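Local coordinates for sialyltransferase 0160 (Photobacterium damselae, PDB 4R84), which transfers sialic acid from CMP-sialic acid to galactose-containing acceptor glycans, probably forming alpha-2,6 linkages, at residues Glu254-Glu259 / Arg281-Lys286; Asp298-Asp301 / Asn305-Asp308; Gln133-Ile138 / Thr334-Ile339. All coordinates share one frame; numbering follows the deposited sequence.

Contact 1 (Glu254-Glu259 / Arg281-Lys286)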
loop_
_atom_site.group_PDB
_atom_site.type_symbol
_atom_site.label_atom_id
_atom_site.label_comp_id
_atom_site.label_asym_id
_atom_site.label_seq_id
_atom_site.Cartn_x
_atom_site.Cartn_y
_atom_site.Cartn_z
ATOM N N GLU A 254 -10.832 -5.933 26.067
ATOM C CA GLU A 254 -11.643 -5.059 26.909
ATOM C C GLU A 254 -11.009 -3.677 27.031
ATOM O O GLU A 254 -11.697 -2.652 26.982
ATOM C CB GLU A 254 -11.819 -5.666 28.299
ATOM C CG GLU A 254 -12.762 -4.897 29.193
ATOM C CD GLU A 254 -12.855 -5.506 30.575
ATOM O OE1 GLU A 254 -12.742 -6.746 30.679
ATOM O OE2 GLU A 254 -13.021 -4.748 31.555
ATOM N N THR A 255 -9.690 -3.650 27.180
ATOM C CA THR A 255 -8.979 -2.382 27.245
ATOM C C THR A 255 -9.107 -1.648 25.902
ATOM O O THR A 255 -9.364 -0.438 25.877
ATOM C CB THR A 255 -7.511 -2.590 27.621
ATOM O OG1 THR A 255 -7.451 -3.238 28.899
ATOM C CG2 THR A 255 -6.784 -1.260 27.708
ATOM N N LEU A 256 -8.969 -2.379 24.796
ATOM C CA LEU A 256 -9.147 -1.792 23.465
ATOM C C LEU A 256 -10.506 -1.120 23.320
ATOM O O LEU A 256 -10.597 0.053 22.937
ATOM C CB LEU A 256 -9.019 -2.848 22.368
ATOM C CG LEU A 256 -7.648 -3.190 21.816
ATOM C CD1 LEU A 256 -7.799 -3.992 20.536
ATOM C CD2 LEU A 256 -6.848 -1.923 21.583
ATOM N N GLU A 257 -11.555 -1.872 23.641
ATOM C CA GLU A 257 -12.922 -1.372 23.578
ATOM C C GLU A 257 -13.097 -0.129 24.426
ATOM O O GLU A 257 -13.760 0.825 24.018
ATOM C CB GLU A 257 -13.901 -2.449 24.052
ATOM C CG GLU A 257 -14.285 -3.473 23.000
ATOM C CD GLU A 257 -14.976 -4.683 23.572
ATOM O OE1 GLU A 257 -15.164 -4.746 24.814
ATOM O OE2 GLU A 257 -15.357 -5.599 22.786
ATOM N N GLY A 258 -12.462 -0.134 25.591
ATOM C CA GLY A 258 -12.558 0.983 26.501
ATOM C C GLY A 258 -11.844 2.214 25.981
ATOM O O GLY A 258 -12.161 3.331 26.390
ATOM N N GLU A 259 -10.895 2.023 25.068
ATOM C CA GLU A 259 -10.126 3.150 24.553
ATOM C C GLU A 259 -10.680 3.738 23.248
ATOM O O GLU A 259 -10.151 4.733 22.740
ATOM C CB GLU A 259 -8.667 2.738 24.385
ATOM C CG GLU A 259 -7.932 2.783 25.721
ATOM C CD GLU A 259 -6.568 2.147 25.680
ATOM O OE1 GLU A 259 -5.844 2.249 26.696
ATOM O OE2 GLU A 259 -6.223 1.539 24.645
ATOM N N ARG A 281 -4.034 2.180 17.558
ATOM C CA ARG A 281 -3.655 1.502 16.324
ATOM C C ARG A 281 -4.815 0.691 15.740
ATOM O O ARG A 281 -5.095 0.764 14.545
ATOM C CB ARG A 281 -2.449 0.576 16.591
ATOM C CG ARG A 281 -1.922 -0.158 15.362
ATOM C CD ARG A 281 -0.668 -0.996 15.672
ATOM N NE ARG A 281 0.430 -0.182 16.195
ATOM C CZ ARG A 281 1.691 -0.601 16.314
ATOM N NH1 ARG A 281 2.037 -1.833 15.948
ATOM N NH2 ARG A 281 2.617 0.217 16.793
ATOM N N TYR A 282 -5.480 -0.088 16.587
ATOM C CA TYR A 282 -6.465 -1.046 16.102
ATOM C C TYR A 282 -7.893 -0.703 16.518
ATOM O O TYR A 282 -8.746 -1.583 16.621
ATOM C CB TYR A 282 -6.110 -2.465 16.566
ATOM C CG TYR A 282 -4.899 -3.025 15.862
ATOM C CD1 TYR A 282 -4.901 -3.224 14.487
ATOM C CD2 TYR A 282 -3.759 -3.363 16.574
ATOM C CE1 TYR A 282 -3.791 -3.735 13.838
ATOM C CE2 TYR A 282 -2.640 -3.875 15.937
ATOM C CZ TYR A 282 -2.658 -4.066 14.580
ATOM O OH TYR A 282 -1.547 -4.574 13.954
ATOM N N ASN A 283 -8.153 0.581 16.738
ATOM C CA ASN A 283 -9.515 1.054 17.003
ATOM C C ASN A 283 -10.092 1.936 15.898
ATOM O O ASN A 283 -11.193 2.470 16.044
ATOM C CB ASN A 283 -9.563 1.837 18.309
ATOM C CG ASN A 283 -9.818 0.958 19.502
ATOM O OD1 ASN A 283 -10.443 -0.102 19.389
ATOM N ND2 ASN A 283 -9.333 1.388 20.660
ATOM N N TRP A 284 -9.352 2.124 14.814
ATOM C CA TRP A 284 -9.810 3.053 13.780
ATOM C C TRP A 284 -11.078 2.558 13.095
ATOM O O TRP A 284 -11.914 3.368 12.692
ATOM C CB TRP A 284 -8.703 3.312 12.767
ATOM C CG TRP A 284 -7.630 4.168 13.393
ATOM C CD1 TRP A 284 -6.545 3.738 14.103
ATOM C CD2 TRP A 284 -7.567 5.594 13.388
ATOM N NE1 TRP A 284 -5.812 4.817 14.540
ATOM C CE2 TRP A 284 -6.428 5.972 14.117
ATOM C CE3 TRP A 284 -8.380 6.602 12.843
ATOM C CZ2 TRP A 284 -6.060 7.308 14.302
ATOM C CZ3 TRP A 284 -8.019 7.928 13.028
ATOM C CH2 TRP A 284 -6.867 8.269 13.751
ATOM N N HIS A 285 -11.236 1.239 12.998
ATOM C CA HIS A 285 -12.416 0.669 12.336
ATOM C C HIS A 285 -13.709 0.868 13.141
ATOM O O HIS A 285 -14.803 0.666 12.618
ATOM C CB HIS A 285 -12.195 -0.817 12.063
ATOM C CG HIS A 285 -12.150 -1.653 13.300
ATOM N ND1 HIS A 285 -11.196 -1.475 14.279
ATOM C CD2 HIS A 285 -12.935 -2.674 13.719
ATOM C CE1 HIS A 285 -11.402 -2.344 15.255
ATOM N NE2 HIS A 285 -12.451 -3.084 14.937
ATOM N N LYS A 286 -13.574 1.274 14.403
ATOM C CA LYS A 286 -14.720 1.581 15.267
ATOM C C LYS A 286 -15.256 2.975 14.993
ATOM O O LYS A 286 -16.364 3.324 15.405
ATOM C CB LYS A 286 -14.325 1.473 16.747
ATOM C CG LYS A 286 -13.939 0.088 17.254
ATOM C CD LYS A 286 -15.153 -0.801 17.466
ATOM C CE LYS A 286 -15.451 -1.679 16.278
ATOM N NZ LYS A 286 -16.655 -2.522 16.538
#
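In a Rossmann-type domain of this GT-B enzyme, Asn283, in the loop that leads into strand 290-294, ties that loop to the backbone of Leu256 on helix 252-267. The tie is one side-chain hydrogen bond: Asn283 ND2 lies 2.9 Å from Leu256 O, with an N-H...O angle of 153°. The donor does not lie flat with the carbonyl but is tilted 35° from its plane. The backbone N of Glu259 also donates to Leu256 O, from the opposite face of that plane, so two donors grip the carbonyl oxygen of the buried Leu256. The amide is held at its other positions as well. Asn283 ND2 gives a second bond to Gly279 O just ahead of the loop segment, and Asn283 OD1 pairs with the hydroxyl of Tyr312 on helix 307-313; together these bonds fix the rotation of the amide about CB-CG. Apolar groups border the same nitrogen: the CD2 branch of Leu256 comes within 4.2 Å of Asn283 ND2, and the Leu256 side chain also touches Tyr312. On the next turn of the helix, Glu259 contributes carbon rather than charge, with its CB 4.0 Å from Asn283 ND2.

Contact 2 (Asp298-Asp301 / Asn305-Asp308)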
loop_
_atom_site.group_PDB
_atom_site.type_symbol
_atom_site.label_atom_id
_atom_site.label_comp_id
_atom_site.label_asym_id
_atom_site.label_seq_id
_atom_site.Cartn_x
_atom_site.Cartn_y
_atom_site.Cartn_z
ATOM N N ASP A 298 -2.868 -14.326 8.548
ATOM C CA ASP A 298 -3.028 -15.597 9.238
ATOM C C ASP A 298 -2.336 -15.630 10.601
ATOM O O ASP A 298 -2.594 -16.538 11.383
ATOM C CB ASP A 298 -2.519 -16.744 8.361
ATOM C CG ASP A 298 -1.069 -16.578 7.958
ATOM O OD1 ASP A 298 -0.628 -15.430 7.755
ATOM O OD2 ASP A 298 -0.374 -17.605 7.825
ATOM N N TYR A 299 -1.506 -14.633 10.912
ATOM C CA TYR A 299 -0.919 -14.557 12.241
ATOM C C TYR A 299 -2.036 -14.500 13.280
ATOM O O TYR A 299 -1.912 -15.072 14.357
ATOM C CB TYR A 299 0.023 -13.347 12.379
ATOM C CG TYR A 299 0.772 -13.328 13.688
ATOM C CD1 TYR A 299 1.448 -14.461 14.128
ATOM C CD2 TYR A 299 0.847 -12.180 14.468
ATOM C CE1 TYR A 299 2.142 -14.463 15.319
ATOM C CE2 TYR A 299 1.550 -12.169 15.656
ATOM C CZ TYR A 299 2.193 -13.321 16.081
ATOM O OH TYR A 299 2.889 -13.353 17.268
ATOM N N LEU A 300 -3.149 -13.852 12.936
ATOM C CA LEU A 300 -4.279 -13.749 13.849
ATOM C C LEU A 300 -4.981 -15.102 14.041
ATOM O O LEU A 300 -5.760 -15.269 14.982
ATOM C CB LEU A 300 -5.294 -12.719 13.344
ATOM C CG LEU A 300 -4.759 -11.301 13.185
ATOM C CD1 LEU A 300 -5.852 -10.415 12.566
ATOM C CD2 LEU A 300 -4.281 -10.746 14.512
ATOM N N ASP A 301 -4.719 -16.040 13.129
ATOM C CA ASP A 301 -5.256 -17.404 13.209
ATOM C C ASP A 301 -4.310 -18.335 13.956
ATOM O O ASP A 301 -4.722 -19.048 14.873
ATOM C CB ASP A 301 -5.509 -17.985 11.811
ATOM C CG ASP A 301 -6.580 -17.236 11.042
ATOM O OD1 ASP A 301 -7.584 -16.829 11.660
ATOM O OD2 ASP A 301 -6.414 -17.062 9.815
ATOM N N ASN A 305 -3.487 -16.720 21.085
ATOM C CA ASN A 305 -3.761 -15.587 21.966
ATOM C C ASN A 305 -4.122 -14.308 21.201
ATOM O O ASN A 305 -4.273 -13.250 21.811
ATOM C CB ASN A 305 -2.567 -15.302 22.871
ATOM C CG ASN A 305 -2.463 -16.297 24.021
ATOM O OD1 ASN A 305 -3.470 -16.713 24.584
ATOM N ND2 ASN A 305 -1.241 -16.680 24.368
ATOM N N LEU A 306 -4.258 -14.412 19.884
ATOM C CA LEU A 306 -4.697 -13.276 19.074
ATOM C C LEU A 306 -6.063 -13.522 18.443
ATOM O O LEU A 306 -6.548 -12.704 17.654
ATOM C CB LEU A 306 -3.681 -12.961 17.969
ATOM C CG LEU A 306 -2.360 -12.338 18.429
ATOM C CD1 LEU A 306 -1.450 -12.091 17.236
ATOM C CD2 LEU A 306 -2.550 -11.046 19.232
ATOM N N HIS A 307 -6.683 -14.650 18.778
ATOM C CA HIS A 307 -8.018 -14.946 18.271
ATOM C C HIS A 307 -9.011 -13.873 18.710
ATOM O O HIS A 307 -9.950 -13.547 17.979
ATOM C CB HIS A 307 -8.478 -16.321 18.751
ATOM C CG HIS A 307 -7.816 -17.454 18.034
ATOM N ND1 HIS A 307 -8.086 -18.776 18.320
ATOM C CD2 HIS A 307 -6.877 -17.464 17.059
ATOM C CE1 HIS A 307 -7.353 -19.551 17.540
ATOM N NE2 HIS A 307 -6.611 -18.779 16.765
ATOM N N ASP A 308 -8.801 -13.322 19.905
ATOM C CA ASP A 308 -9.694 -12.290 20.412
ATOM C C ASP A 308 -9.536 -10.994 19.604
ATOM O O ASP A 308 -10.523 -10.289 19.356
ATOM C CB ASP A 308 -9.458 -12.049 21.908
ATOM C CG ASP A 308 -8.014 -11.701 22.245
ATOM O OD1 ASP A 308 -7.141 -11.730 21.345
ATOM O OD2 ASP A 308 -7.752 -11.429 23.438
#
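The Tyr299 ring meets a methyl of Leu306 obliquely at its CD2-CE2 bond, with Tyr299 CE2 3.4 Å from Leu306 CD1, where the chain turns between the short helices 299-302 and 307-313. Both helices belong to the beta-alpha-beta crossover from strand 290-294 to the parallel strand 317-319. The ring arrives because CG of Tyr299 is anti to the backbone N (chi1 -173°). Leu300 crosses Leu306 at about a right angle, its CD2 branch 4.1 Å from Leu306 CB. Leu306, in the 3-10 turn that precedes helix 307-313, comes back beside Leu300, their CA atoms 5.3 Å apart. Outside this pair, Leu306 packs on Trp246 and Tyr299 on Leu243, both of helix 237-246.

The polar end of the contact is His307. Two carbonyls lie along its ring edge: Leu300 O, buried and without a hydrogen-bond partner in the model, sits 3.2 Å from His307 CD2, while Asp301 O takes the true bond. The carboxylate of Asp301 turns instead to Arg310 in a salt bridge. His307 NE2 donates to Asp301 O over 2.7 Å at 159°, with the oxygen almost exactly in the imidazole plane.

Contact 3 (Gln133-Ile138 / Thr334-Ile339)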
loop_
_atom_site.group_PDB
_atom_site.type_symbol
_atom_site.label_atom_id
_atom_site.label_comp_id
_atom_site.label_asym_id
_atom_site.label_seq_id
_atom_site.Cartn_x
_atom_site.Cartn_y
_atom_site.Cartn_z
ATOM N N GLN A 133 2.438 -0.587 -1.963
ATOM C CA GLN A 133 1.032 -0.988 -2.086
ATOM C C GLN A 133 0.189 0.193 -2.523
ATOM O O GLN A 133 -0.677 0.072 -3.386
ATOM C CB GLN A 133 0.503 -1.514 -0.761
ATOM C CG GLN A 133 1.072 -2.869 -0.376
ATOM C CD GLN A 133 0.323 -4.035 -0.999
ATOM O OE1 GLN A 133 -0.885 -3.962 -1.243
ATOM N NE2 GLN A 133 1.039 -5.131 -1.248
ATOM N N GLN A 134 0.467 1.336 -1.920
ATOM C CA GLN A 134 -0.270 2.554 -2.232
ATOM C C GLN A 134 -0.013 2.980 -3.670
ATOM O O GLN A 134 -0.922 3.446 -4.347
ATOM C CB GLN A 134 0.116 3.652 -1.244
ATOM C CG GLN A 134 -0.429 3.400 0.176
ATOM C CD GLN A 134 0.239 4.270 1.210
ATOM O OE1 GLN A 134 0.813 5.302 0.881
ATOM N NE2 GLN A 134 0.193 3.842 2.474
ATOM N N LEU A 135 1.221 2.815 -4.149
ATOM C CA LEU A 135 1.537 3.208 -5.517
ATOM C C LEU A 135 0.727 2.382 -6.518
ATOM O O LEU A 135 0.230 2.920 -7.512
ATOM C CB LEU A 135 3.031 3.063 -5.808
ATOM C CG LEU A 135 3.453 3.413 -7.231
ATOM C CD1 LEU A 135 3.011 4.835 -7.626
ATOM C CD2 LEU A 135 4.974 3.270 -7.339
ATOM N N ILE A 136 0.592 1.085 -6.267
ATOM C CA ILE A 136 -0.236 0.253 -7.137
ATOM C C ILE A 136 -1.672 0.756 -7.124
ATOM O O ILE A 136 -2.308 0.911 -8.178
ATOM C CB ILE A 136 -0.228 -1.221 -6.697
ATOM C CG1 ILE A 136 1.188 -1.801 -6.769
ATOM C CG2 ILE A 136 -1.244 -2.020 -7.543
ATOM C CD1 ILE A 136 1.658 -2.106 -8.157
ATOM N N HIS A 137 -2.165 1.079 -5.935
ATOM C CA HIS A 137 -3.537 1.555 -5.823
ATOM C C HIS A 137 -3.735 2.863 -6.595
ATOM O O HIS A 137 -4.757 3.045 -7.282
ATOM C CB HIS A 137 -3.926 1.756 -4.361
ATOM C CG HIS A 137 -5.296 2.336 -4.198
ATOM N ND1 HIS A 137 -6.437 1.564 -4.245
ATOM C CD2 HIS A 137 -5.711 3.619 -4.053
ATOM C CE1 HIS A 137 -7.496 2.344 -4.099
ATOM N NE2 HIS A 137 -7.081 3.594 -3.981
ATOM N N ILE A 138 -2.759 3.765 -6.484
ATOM C CA ILE A 138 -2.796 5.053 -7.183
ATOM C C ILE A 138 -2.843 4.853 -8.692
ATOM O O ILE A 138 -3.597 5.522 -9.404
ATOM C CB ILE A 138 -1.574 5.928 -6.796
ATOM C CG1 ILE A 138 -1.768 6.485 -5.383
ATOM C CG2 ILE A 138 -1.370 7.072 -7.784
ATOM C CD1 ILE A 138 -0.571 7.256 -4.801
ATOM N N THR A 334 4.967 -0.623 -16.442
ATOM C CA THR A 334 6.142 0.163 -16.794
ATOM C C THR A 334 6.261 1.417 -15.936
ATOM O O THR A 334 7.362 1.804 -15.537
ATOM C CB THR A 334 6.108 0.573 -18.280
ATOM O OG1 THR A 334 6.163 -0.607 -19.093
ATOM C CG2 THR A 334 7.291 1.460 -18.625
ATOM N N LEU A 335 5.126 2.055 -15.662
ATOM C CA LEU A 335 5.102 3.247 -14.813
ATOM C C LEU A 335 5.515 2.932 -13.368
ATOM O O LEU A 335 6.302 3.668 -12.766
ATOM C CB LEU A 335 3.715 3.896 -14.838
ATOM C CG LEU A 335 3.512 5.134 -13.956
ATOM C CD1 LEU A 335 4.594 6.186 -14.165
ATOM C CD2 LEU A 335 2.133 5.724 -14.199
ATOM N N PHE A 336 4.954 1.864 -12.806
ATOM C CA PHE A 336 5.330 1.430 -11.459
ATOM C C PHE A 336 6.835 1.194 -11.384
ATOM O O PHE A 336 7.498 1.694 -10.479
ATOM C CB PHE A 336 4.585 0.158 -11.072
ATOM C CG PHE A 336 4.981 -0.403 -9.735
ATOM C CD1 PHE A 336 4.364 0.019 -8.580
ATOM C CD2 PHE A 336 5.955 -1.384 -9.646
ATOM C CE1 PHE A 336 4.716 -0.510 -7.346
ATOM C CE2 PHE A 336 6.317 -1.900 -8.421
ATOM C CZ PHE A 336 5.692 -1.470 -7.275
ATOM N N LEU A 337 7.361 0.444 -12.347
ATOM C CA LEU A 337 8.781 0.091 -12.360
ATOM C C LEU A 337 9.691 1.309 -12.440
ATOM O O LEU A 337 10.750 1.349 -11.811
ATOM C CB LEU A 337 9.078 -0.848 -13.532
ATOM C CG LEU A 337 8.467 -2.239 -13.382
ATOM C CD1 LEU A 337 8.583 -3.013 -14.696
ATOM C CD2 LEU A 337 9.167 -2.998 -12.222
ATOM N N ASP A 338 9.281 2.297 -13.234
ATOM C CA ASP A 338 10.045 3.523 -13.402
ATOM C C ASP A 338 10.127 4.311 -12.109
ATOM O O ASP A 338 11.195 4.772 -11.710
ATOM C CB ASP A 338 9.420 4.382 -14.504
ATOM C CG ASP A 338 10.199 5.660 -14.755
ATOM O OD1 ASP A 338 11.330 5.583 -15.280
ATOM O OD2 ASP A 338 9.670 6.744 -14.436
ATOM N N ILE A 339 8.988 4.452 -11.447
ATOM C CA ILE A 339 8.936 5.173 -10.192
ATOM C C ILE A 339 9.794 4.490 -9.114
ATOM O O ILE A 339 10.552 5.161 -8.407
ATOM C CB ILE A 339 7.492 5.305 -9.723
ATOM C CG1 ILE A 339 6.770 6.281 -10.668
ATOM C CG2 ILE A 339 7.435 5.794 -8.293
ATOM C CD1 ILE A 339 5.260 6.298 -10.499
#
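Leu135 and Phe336 carry matching first torsions: CG is anti to the backbone N in both (chi1 178° and 176°), which sends the isobutyl group of one and the benzyl group of the other into the space between helices 129-144 and 330-340. Ile136 places CG1 beside its backbone N, and its second torsion bends CD1 across toward Phe336. The two helical segments run closer to antiparallel than to perpendicular, with 143° between their N-to-C directions. Their axes approach to 10.5 Å, a spacing filled by side chains; the nearest CA atoms, those of Ile136 and Phe336, are 7.1 Å apart.

Phe336 is gripped from two directions. Ile136 CD1 lies over one face of the ring, displaced from its centre toward the CD1-CE1 bond, and is 3.5 Å from Phe336 CD1. Leu135 CD2 approaches the same bond obliquely, also 3.5 Å from Phe336 CD1. Leu135 thus wedges between the ring and the next turn of the partner helix. Its CD2 reaches Ile339 CG2 at 3.7 Å and its CD1 meets Ile339 CD1 at 3.9 Å, so each branch has its own methyl partner. All four residues are buried and the interaction is wholly apolar.

Helix 129-144 follows strand 106-125 and leads into the neighbouring parallel strand 149-154, a beta-alpha-beta crossover of the Rossmann type. Leu135 touches Trp154 of that second strand, while helix 324-327 closes in from another direction, its Phe325 meeting both Ile136 and the Phe336 ring. Phe336 also touches Thr439, in the loop running to strand 445-447 of the second, four-stranded parallel sheet, and its side chain lies about 12 Å from the bound donor analogue. Through Phe336, helix 330-340 thus touches the crossover helix, helix 324-327 and a loop that leads to the second sheet.

In the fold
Along the chain the order is nested: contact 3 pairs helix 129-144 with helix 330-340 across 195 intervening residues, and contacts 1 and 2 follow one another inside that loop. Contacts 1 and 2 are neighbours, their centres 16 Å apart and their nearest atoms about 7 Å, on either end of strand 290-294 in sequence. Helix 307-313 links them, since it supplies Tyr312 to contact 1 and His307 to contact 2. Contact 3 lies further off, 32 and 31 Å from their centres. The first two lie among the helices and loops flanking strand 290-294 of the larger sheet, whereas contact 3 joins a crossover helix of that sheet to helix 330-340, which also touches a loop preceding strand 445-447 of the second sheet.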